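Local structure of protein ppBat (Bacteroides thetaiotaomicron VPI-5482, 3CNE) at residues D145-I150 and I163-P168. The protein binds flavin derivatives such as lumichrome, riboflavin, FMN and FAD as a homodimer, and may act as a flavin storage protein. Numbering follows the deposited sequence.
Sequences DEKSEI and IWTMLP. With FMN (flavin mononucleotide), chain N.
At the flavin site, Ser148 of the edge strand 148-151 and Lys147 just before it meet Thr165, which leads into the C-terminal helix 167-174. Trp164 stands beyond Thr165 and is joined to Lys147 by a water. Ser148 OG donates a hydrogen bond to Thr165 OG1 at 2.7 Å. The Thr165 hydroxyl in turn donates to Thr162 O, so it is held by two bonds, one accepted and one given. Its chi1 of 67° leaves CG2 beside the backbone N, where the methyl sits 3.4 Å above the centre of the Trp164 indole plane. Lys147 crosses Thr165 at about a right angle, with Lys147 CD 3.8 Å from Thr165 CG2. The isoalloxazine of FMN lies nearly parallel over the opposite indole face, with Trp164 NE1 3.4 Å from FMN C4A. Trp164 binds riboflavin in this DJ-1/PfpI family member, at a site shared between the homodimeric partners. Asn161 O of the second subunit hydrogen-bonds the same flavin. At the indole edge, in plane, Trp164 NE1 donates to the water O 3.1 Å away, which also accepts from Lys147 NZ. An alanine in place of Trp164 would probably leave this flavin face without its stacking partner and the Thr165 methyl without its ring. Next to the hydroxyl pair, Met166 CB lies 3.6 Å from Ser148 OG, and its side chain continues inward to Phe155 and Ile108.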
# COMPACT_ATOMS: atom_id res chain seq x y z
N ASP A 145 13.61 20.67 3.00
CA ASP A 145 12.61 20.55 1.93
C ASP A 145 12.90 19.34 1.04
O ASP A 145 12.23 19.14 0.03
CB ASP A 145 12.60 21.81 1.05
CG ASP A 145 12.15 23.07 1.79
OD1 ASP A 145 11.35 22.98 2.76
OD2 ASP A 145 12.61 24.16 1.38
N GLU A 146 13.90 18.55 1.41
CA GLU A 146 14.29 17.37 0.62
C GLU A 146 13.22 16.28 0.64
O GLU A 146 12.40 16.23 1.56
CB GLU A 146 15.64 16.81 1.06
CG GLU A 146 16.81 17.75 0.79
CD GLU A 146 16.80 18.28 -0.64
OE1 GLU A 146 17.00 17.47 -1.57
OE2 GLU A 146 16.58 19.50 -0.82
N LYS A 147 13.28 15.41 -0.38
CA LYS A 147 12.33 14.32 -0.58
C LYS A 147 12.50 13.25 0.50
O LYS A 147 11.53 12.61 0.92
CB LYS A 147 12.52 13.67 -1.95
CG LYS A 147 11.95 14.45 -3.13
CD LYS A 147 12.14 13.67 -4.43
CE LYS A 147 11.83 14.49 -5.66
NZ LYS A 147 10.38 14.46 -5.98
N SER A 148 13.76 13.05 0.91
CA SER A 148 14.08 12.22 2.06
C SER A 148 15.41 12.70 2.63
O SER A 148 16.13 13.45 1.97
CB SER A 148 14.14 10.74 1.70
OG SER A 148 14.99 10.47 0.59
N GLU A 149 15.69 12.29 3.87
CA GLU A 149 16.90 12.64 4.59
C GLU A 149 17.36 11.42 5.35
O GLU A 149 16.56 10.74 6.01
CB GLU A 149 16.67 13.78 5.60
CG GLU A 149 16.48 15.17 4.98
CD GLU A 149 17.73 15.74 4.28
OE1 GLU A 149 18.84 15.17 4.41
OE2 GLU A 149 17.61 16.77 3.61
N ILE A 150 18.66 11.14 5.22
CA ILE A 150 19.29 10.13 6.04
C ILE A 150 20.37 10.85 6.83
O ILE A 150 21.29 11.43 6.27
CB ILE A 150 19.84 8.95 5.18
CG1 ILE A 150 18.67 8.21 4.52
CG2 ILE A 150 20.68 7.98 6.04
CD1 ILE A 150 19.08 7.16 3.51
N ILE A 163 8.90 7.93 -0.43
CA ILE A 163 9.51 6.78 0.24
C ILE A 163 10.52 6.08 -0.68
O ILE A 163 11.63 5.74 -0.25
CB ILE A 163 8.45 5.80 0.78
CG1 ILE A 163 7.75 6.41 2.00
CG2 ILE A 163 9.13 4.46 1.20
CD1 ILE A 163 6.48 5.69 2.43
N TRP A 164 10.14 5.92 -1.96
CA TRP A 164 10.99 5.30 -2.97
C TRP A 164 12.40 5.90 -3.01
O TRP A 164 13.33 5.19 -3.36
CB TRP A 164 10.36 5.38 -4.38
CG TRP A 164 10.40 6.76 -5.02
CD1 TRP A 164 9.51 7.76 -4.87
CD2 TRP A 164 11.41 7.26 -5.93
NE1 TRP A 164 9.87 8.85 -5.62
CE2 TRP A 164 11.03 8.56 -6.29
CE3 TRP A 164 12.59 6.71 -6.47
CZ2 TRP A 164 11.81 9.35 -7.15
CZ3 TRP A 164 13.35 7.49 -7.35
CH2 TRP A 164 12.95 8.79 -7.68
N THR A 165 12.55 7.19 -2.67
CA THR A 165 13.87 7.87 -2.72
C THR A 165 14.86 7.41 -1.65
O THR A 165 16.07 7.62 -1.79
CB THR A 165 13.78 9.42 -2.65
OG1 THR A 165 13.29 9.83 -1.36
CG2 THR A 165 12.92 9.98 -3.77
N MSE A 166 14.37 6.80 -0.58
CA MSE A 166 15.25 6.36 0.49
C MSE A 166 15.16 4.86 0.77
O MSE A 166 15.96 4.32 1.50
CB MSE A 166 14.96 7.11 1.78
CG MSE A 166 13.54 6.92 2.27
SE MSE A 166 13.32 7.26 4.18
CE MSE A 166 12.71 5.46 4.68
N LEU A 167 14.18 4.19 0.19
CA LEU A 167 13.89 2.80 0.53
C LEU A 167 15.05 1.83 0.18
O LEU A 167 15.34 0.93 0.97
CB LEU A 167 12.55 2.36 -0.09
CG LEU A 167 11.91 1.07 0.41
CD1 LEU A 167 11.76 1.08 1.92
CD2 LEU A 167 10.55 0.86 -0.29
N PRO A 168 15.72 2.01 -0.98
CA PRO A 168 16.89 1.14 -1.24
C PRO A 168 17.97 1.28 -0.16
O PRO A 168 18.58 0.27 0.21
CB PRO A 168 17.42 1.66 -2.59
CG PRO A 168 16.18 2.24 -3.25
CD PRO A 168 15.52 2.95 -2.10
N1 FMN N . 8.28 5.02 -7.42
C2 FMN N . 7.14 5.19 -6.66
O2 FMN N . 6.71 4.24 -6.01
N3 FMN N . 6.49 6.42 -6.65
C4 FMN N . 6.99 7.48 -7.40
O4 FMN N . 6.45 8.60 -7.35
C4A FMN N . 8.14 7.31 -8.17
N5 FMN N . 8.65 8.35 -8.92
C5A FMN N . 9.79 8.15 -9.67
C6 FMN N . 10.30 9.20 -10.43
C7 FMN N . 11.45 9.04 -11.19
C7M FMN N . 12.29 10.27 -11.40
C8 FMN N . 12.09 7.79 -11.23
C8M FMN N . 12.70 7.35 -12.54
C9 FMN N . 11.57 6.75 -10.44
C9A FMN N . 10.43 6.91 -9.68
N10 FMN N . 9.93 5.85 -8.92
C10 FMN N . 8.78 6.06 -8.18
C1' FMN N . 10.87 4.83 -8.37
C2' FMN N . 10.86 3.48 -9.07
O2' FMN N . 9.85 2.65 -8.51
C3' FMN N . 12.24 2.83 -8.91
O3' FMN N . 13.22 3.68 -9.48
C4' FMN N . 12.33 1.44 -9.54
O4' FMN N . 11.89 0.44 -8.64
O HOH W 1 8.82 11.79 -6.04